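Beta-methylmalyl-CoA dehydratase (Chloroflexus aurantiacus, PDB 4E3E) catalyses the reversible dehydration of beta-methylmalyl-CoA to mesaconyl-CoA in the glyoxylate assimilation cycle that regenerates acetyl-CoA. Local coordinates at residues A34-L39 with R223-T228; D64-F69 with H252-A257. One frame throughout, in Å; residues are numbered along the deposited sequence.

Contact 1: residues A34-L39 with R223-T228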
loop_
_atom_site.group_PDB
_atom_site.type_symbol
_atom_site.label_atom_id
_atom_site.label_comp_id
_atom_site.label_asym_id
_atom_site.label_seq_id
_atom_site.Cartn_x
_atom_site.Cartn_y
_atom_site.Cartn_z
ATOM N N ALA A 34 -6.814 -5.012 1.481
ATOM C CA ALA A 34 -5.715 -4.815 2.403
ATOM C C ALA A 34 -5.234 -3.365 2.370
ATOM O O ALA A 34 -4.937 -2.794 3.418
ATOM C CB ALA A 34 -4.562 -5.774 2.099
ATOM N N LEU A 35 -5.175 -2.772 1.171
ATOM C CA LEU A 35 -4.787 -1.383 1.036
ATOM C C LEU A 35 -5.730 -0.443 1.790
ATOM O O LEU A 35 -5.274 0.481 2.485
ATOM C CB LEU A 35 -4.722 -0.985 -0.448
ATOM C CG LEU A 35 -3.333 -1.071 -1.071
ATOM C CD1 LEU A 35 -3.477 -0.953 -2.569
ATOM C CD2 LEU A 35 -2.419 0.035 -0.553
ATOM N N TYR A 36 -7.031 -0.661 1.620
ATOM C CA TYR A 36 -8.071 0.121 2.308
ATOM C C TYR A 36 -7.901 0.006 3.838
ATOM O O TYR A 36 -7.920 1.012 4.558
ATOM C CB TYR A 36 -9.478 -0.341 1.854
ATOM C CG TYR A 36 -10.582 0.569 2.361
ATOM C CD1 TYR A 36 -10.888 1.759 1.691
ATOM C CD2 TYR A 36 -11.284 0.271 3.541
ATOM C CE1 TYR A 36 -11.886 2.611 2.160
ATOM C CE2 TYR A 36 -12.279 1.122 4.028
ATOM C CZ TYR A 36 -12.567 2.297 3.336
ATOM O OH TYR A 36 -13.527 3.167 3.793
ATOM N N THR A 37 -7.704 -1.216 4.335
ATOM C CA THR A 37 -7.368 -1.404 5.760
ATOM C C THR A 37 -6.133 -0.573 6.180
ATOM O O THR A 37 -6.139 0.058 7.237
ATOM C CB THR A 37 -7.149 -2.862 6.091
ATOM O OG1 THR A 37 -8.339 -3.570 5.743
ATOM C CG2 THR A 37 -6.829 -3.067 7.589
ATOM N N SER A 38 -5.092 -0.568 5.343
ATOM C CA SER A 38 -3.810 0.045 5.691
ATOM C C SER A 38 -3.887 1.564 5.626
ATOM O O SER A 38 -3.018 2.279 6.141
ATOM C CB SER A 38 -2.704 -0.471 4.746
ATOM O OG SER A 38 -2.778 0.117 3.435
ATOM N N LEU A 39 -4.921 2.060 4.963
ATOM C CA LEU A 39 -5.063 3.491 4.768
ATOM C C LEU A 39 -6.010 4.101 5.812
ATOM O O LEU A 39 -5.843 5.268 6.197
ATOM C CB LEU A 39 -5.533 3.778 3.337
ATOM C CG LEU A 39 -4.490 3.552 2.233
ATOM C CD1 LEU A 39 -5.246 3.429 0.907
ATOM C CD2 LEU A 39 -3.514 4.734 2.221
ATOM N N ARG A 223 -5.652 7.266 -5.747
ATOM C CA ARG A 223 -5.219 6.421 -6.882
ATOM C C ARG A 223 -5.854 5.043 -6.850
ATOM O O ARG A 223 -6.160 4.460 -7.914
ATOM C CB ARG A 223 -3.690 6.303 -6.942
ATOM C CG ARG A 223 -3.012 7.549 -7.510
ATOM C CD ARG A 223 -1.516 7.549 -7.231
ATOM N NE ARG A 223 -0.830 8.494 -8.094
ATOM C CZ ARG A 223 0.297 9.135 -7.794
ATOM N NH1 ARG A 223 0.901 8.946 -6.621
ATOM N NH2 ARG A 223 0.819 9.978 -8.683
ATOM N N LEU A 224 -6.059 4.513 -5.645
ATOM C CA LEU A 224 -6.726 3.208 -5.503
ATOM C C LEU A 224 -8.125 3.304 -6.121
ATOM O O LEU A 224 -8.616 2.349 -6.744
ATOM C CB LEU A 224 -6.805 2.783 -4.028
ATOM C CG LEU A 224 -7.494 1.440 -3.735
ATOM C CD1 LEU A 224 -6.671 0.277 -4.283
ATOM C CD2 LEU A 224 -7.745 1.254 -2.245
ATOM N N TYR A 225 -8.743 4.478 -5.955
ATOM C CA TYR A 225 -10.081 4.750 -6.478
ATOM C C TYR A 225 -10.052 5.122 -7.964
ATOM O O TYR A 225 -11.120 5.269 -8.585
ATOM C CB TYR A 225 -10.779 5.863 -5.661
ATOM C CG TYR A 225 -10.720 5.628 -4.155
ATOM C CD1 TYR A 225 -10.840 4.322 -3.619
ATOM C CD2 TYR A 225 -10.551 6.690 -3.282
ATOM C CE1 TYR A 225 -10.761 4.101 -2.248
ATOM C CE2 TYR A 225 -10.486 6.491 -1.906
ATOM C CZ TYR A 225 -10.585 5.207 -1.402
ATOM O OH TYR A 225 -10.512 5.027 -0.060
ATOM N N GLN A 226 -8.843 5.261 -8.527
ATOM C CA GLN A 226 -8.661 5.729 -9.920
ATOM C C GLN A 226 -9.445 7.055 -10.120
ATOM O O GLN A 226 -10.119 7.298 -11.127
ATOM C CB GLN A 226 -9.007 4.605 -10.908
ATOM C CG GLN A 226 -7.954 3.480 -10.895
ATOM C CD GLN A 226 -8.488 2.213 -11.527
ATOM O OE1 GLN A 226 -9.586 1.786 -11.199
ATOM N NE2 GLN A 226 -7.728 1.623 -12.465
ATOM N N ASN A 227 -9.356 7.886 -9.089
ATOM C CA ASN A 227 -9.976 9.208 -9.040
ATOM C C ASN A 227 -8.880 10.171 -9.477
ATOM O O ASN A 227 -7.795 10.178 -8.909
ATOM C CB ASN A 227 -10.477 9.481 -7.602
ATOM C CG ASN A 227 -10.943 10.931 -7.362
ATOM O OD1 ASN A 227 -10.510 11.870 -8.018
ATOM N ND2 ASN A 227 -11.840 11.102 -6.388
ATOM N N THR A 228 -9.151 10.954 -10.517
ATOM C CA THR A 228 -8.103 11.749 -11.155
ATOM C C THR A 228 -8.136 13.239 -10.864
ATOM O O THR A 228 -7.385 13.959 -11.510
ATOM C CB THR A 228 -8.176 11.662 -12.686
ATOM O OG1 THR A 228 -9.450 12.171 -13.116
ATOM C CG2 THR A 228 -8.024 10.208 -13.169
#

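Contact 2: residues D64-F69 with H252-A257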
loop_
_atom_site.group_PDB
_atom_site.type_symbol
_atom_site.label_atom_id
_atom_site.label_comp_id
_atom_site.label_asym_id
_atom_site.label_seq_id
_atom_site.Cartn_x
_atom_site.Cartn_y
_atom_site.Cartn_z
ATOM N N ASP A 64 -15.777 -3.369 2.002
ATOM C CA ASP A 64 -16.303 -2.258 2.752
ATOM C C ASP A 64 -17.208 -1.386 1.856
ATOM O O ASP A 64 -16.809 -0.997 0.747
ATOM C CB ASP A 64 -15.136 -1.390 3.262
ATOM C CG ASP A 64 -15.569 -0.377 4.319
ATOM O OD1 ASP A 64 -15.083 -0.479 5.469
ATOM O OD2 ASP A 64 -16.386 0.529 4.003
ATOM N N SER A 65 -18.399 -1.049 2.355
ATOM C CA SER A 65 -19.359 -0.215 1.622
ATOM C C SER A 65 -18.732 1.085 1.142
ATOM O O SER A 65 -19.034 1.556 0.043
ATOM C CB SER A 65 -20.577 0.120 2.492
ATOM O OG SER A 65 -21.497 -0.951 2.492
ATOM N N LEU A 66 -17.871 1.681 1.961
ATOM C CA LEU A 66 -17.235 2.929 1.541
ATOM C C LEU A 66 -16.147 2.732 0.480
ATOM O O LEU A 66 -15.930 3.621 -0.358
ATOM C CB LEU A 66 -16.685 3.692 2.739
ATOM C CG LEU A 66 -17.735 4.207 3.694
ATOM C CD1 LEU A 66 -17.001 5.007 4.759
ATOM C CD2 LEU A 66 -18.739 5.096 2.960
ATOM N N LEU A 67 -15.462 1.587 0.511
ATOM C CA LEU A 67 -14.541 1.236 -0.581
ATOM C C LEU A 67 -15.328 1.117 -1.904
ATOM O O LEU A 67 -14.904 1.674 -2.933
ATOM C CB LEU A 67 -13.740 -0.041 -0.277
ATOM C CG LEU A 67 -12.753 -0.571 -1.338
ATOM C CD1 LEU A 67 -11.783 0.514 -1.833
ATOM C CD2 LEU A 67 -11.995 -1.789 -0.789
ATOM N N VAL A 68 -16.466 0.413 -1.863
ATOM C CA VAL A 68 -17.405 0.385 -2.990
ATOM C C VAL A 68 -17.793 1.812 -3.427
ATOM O O VAL A 68 -17.738 2.153 -4.622
ATOM C CB VAL A 68 -18.686 -0.415 -2.667
ATOM C CG1 VAL A 68 -19.721 -0.258 -3.789
ATOM C CG2 VAL A 68 -18.367 -1.899 -2.455
ATOM N N PHE A 69 -18.186 2.638 -2.465
ATOM C CA PHE A 69 -18.565 4.018 -2.770
ATOM C C PHE A 69 -17.471 4.822 -3.496
ATOM O O PHE A 69 -17.748 5.418 -4.555
ATOM C CB PHE A 69 -19.077 4.728 -1.521
ATOM C CG PHE A 69 -19.405 6.172 -1.736
ATOM C CD1 PHE A 69 -20.657 6.555 -2.221
ATOM C CD2 PHE A 69 -18.464 7.146 -1.465
ATOM C CE1 PHE A 69 -20.960 7.891 -2.417
ATOM C CE2 PHE A 69 -18.764 8.489 -1.662
ATOM C CZ PHE A 69 -20.012 8.859 -2.146
ATOM N N HIS A 252 -12.027 10.639 1.459
ATOM C CA HIS A 252 -10.979 10.177 2.382
ATOM C C HIS A 252 -11.369 10.534 3.799
ATOM O O HIS A 252 -11.196 9.731 4.722
ATOM C CB HIS A 252 -9.631 10.791 2.009
ATOM C CG HIS A 252 -8.433 10.189 2.739
ATOM N ND1 HIS A 252 -7.948 8.974 2.448
ATOM C CD2 HIS A 252 -7.578 10.733 3.715
ATOM C CE1 HIS A 252 -6.878 8.706 3.228
ATOM N NE2 HIS A 252 -6.637 9.801 3.991
ATOM N N ILE A 253 -11.930 11.726 3.982
ATOM C CA ILE A 253 -12.409 12.151 5.307
ATOM C C ILE A 253 -13.584 11.309 5.788
ATOM O O ILE A 253 -13.659 10.950 6.970
ATOM C CB ILE A 253 -12.756 13.655 5.320
ATOM C CG1 ILE A 253 -11.570 14.449 4.753
ATOM C CG2 ILE A 253 -13.139 14.132 6.719
ATOM C CD1 ILE A 253 -10.245 14.178 5.449
ATOM N N ILE A 254 -14.488 10.976 4.873
ATOM C CA ILE A 254 -15.609 10.097 5.207
ATOM C C ILE A 254 -15.073 8.759 5.733
ATOM O O ILE A 254 -15.544 8.225 6.757
ATOM C CB ILE A 254 -16.561 9.883 4.006
ATOM C CG1 ILE A 254 -17.278 11.191 3.635
ATOM C CG2 ILE A 254 -17.590 8.805 4.318
ATOM C CD1 ILE A 254 -17.978 11.178 2.286
ATOM N N SER A 255 -14.080 8.222 5.034
ATOM C CA SER A 255 -13.551 6.913 5.386
ATOM C C SER A 255 -12.775 6.908 6.713
ATOM O O SER A 255 -12.855 5.942 7.488
ATOM C CB SER A 255 -12.726 6.360 4.226
ATOM O OG SER A 255 -13.586 5.683 3.311
ATOM N N LEU A 256 -12.050 7.985 6.988
ATOM C CA LEU A 256 -11.421 8.136 8.276
ATOM C C LEU A 256 -12.456 8.235 9.417
ATOM O O LEU A 256 -12.317 7.565 10.450
ATOM C CB LEU A 256 -10.506 9.390 8.287
ATOM C CG LEU A 256 -9.175 9.288 7.497
ATOM C CD1 LEU A 256 -8.521 10.654 7.345
ATOM C CD2 LEU A 256 -8.186 8.322 8.155
ATOM N N ALA A 257 -13.479 9.079 9.229
ATOM C CA ALA A 257 -14.530 9.260 10.232
ATOM C C ALA A 257 -15.200 7.936 10.551
ATOM O O ALA A 257 -15.431 7.609 11.729
ATOM C CB ALA A 257 -15.557 10.293 9.769
#

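Contact 1: residues A34-L39 with R223-T228
The ring of Tyr-36 presents one edge to the phenol oxygen of Tyr-225, which lies near the ring plane, 3.6 Å from CE1 of Tyr-36. The neighbouring CD1 is almost equally close to that oxygen, so the hydroxyl sits against a whole C-H edge, and the two tyrosines run at about a right angle. Leu-67 lies over one face of the Tyr-36 ring, and Leu-66 meets its hydroxyl end. Ring planes meet at about 50° for Tyr-40 on Tyr-36, and 40° for His-70 on Tyr-225. Tyr-36 also packs on Asp-64, which probably binds substrate, so the contact borders that site.

Beside this pair, Leu-35 CD1 touches Leu-224 CD1 at 3.8 Å, while Leu-35 CB is 4.2 Å from Leu-224 CD2. Leu-224 reaches across because its CG lies trans to its own amide nitrogen (chi1 179°). Helix 215-224 ends here in a Schellman motif, with positive phi at Gln-226. Leu-35 also packs on Leu-35 of a neighbouring subunit, at an assembly interface.

Both phenol oxygens are buried yet bonded elsewhere, Tyr-36 to Ser-255 and Tyr-225 to Tyr-40; between the segments themselves, cohesion is therefore apolar, probably aided by weakly positive ring hydrogens facing the Tyr-225 oxygen.

Contact 2: residues D64-F69 with H252-A257
Leu-66 reaches from the first turn of helix 65-80 to helix 250-265, and its CB already lies 3.7 Å from OG of Ser-255. From there CG swings trans to the carbonyl carbon (chi1 -66°), which carries both methyls onward to the opposing helix. CD1 touches two residues, 3.8 Å from Ser-255 OG and 3.9 Å from CG2 of Ile-254. CD2 meets the same branch methyl, Ile-254 CG2, at 4.1 Å, so that one methyl faces both tips of the leucine and the two side chains cross nearly perpendicularly.

The backbones come close at this point, Leu-66 CA to Ser-255 CA being 6.7 Å. The order of the strands, two successive sets of five side by side in one antiparallel sheet, is that of a double hot-dog fold, and the long helices 65-80 and 250-265 are the central helices of its two halves. Ile-254 leans on Leu-340 and Phe-342 of strand 338-349, linking the helix pair to the sheet.

At the other end of Leu-66, its amide is held by Asp-64, the N-cap: Leu-66 N to Asp-64 OD2 is 2.8 Å, with an N-H...O angle of 148°, and the carboxylate uses its anti lone pair. Asp-64 and Ser-65 probably bind substrate, as in related enzymes. The buried Ser-255 hydroxyl, which gives Leu-66 only van der Waals contact, is hydrogen-bonded to Tyr-36 and His-70.

How the contacts relate
Starting from the N terminus, after strand 19-27 the chain forms helix 30-40, the opening side of contact 1, and then the start of helix 65-80, the opening side of contact 2. After the rest of the first half's strands and strand 204-212, it returns through 223-228, closing contact 1 over 183 intervening residues. Segment 252-257 then closes contact 2 over 182, so the two loops cross instead of nesting. Both closures join the first hot-dog half to the second. With centres about 10 Å apart, they also touch each other: Tyr-36 OH lies 3.4 Å from Leu-66 CB, and Tyr-225 CE1 is 3.8 Å from Leu-67 CD1. Helix 65-80 thus touches both segments of contact 1.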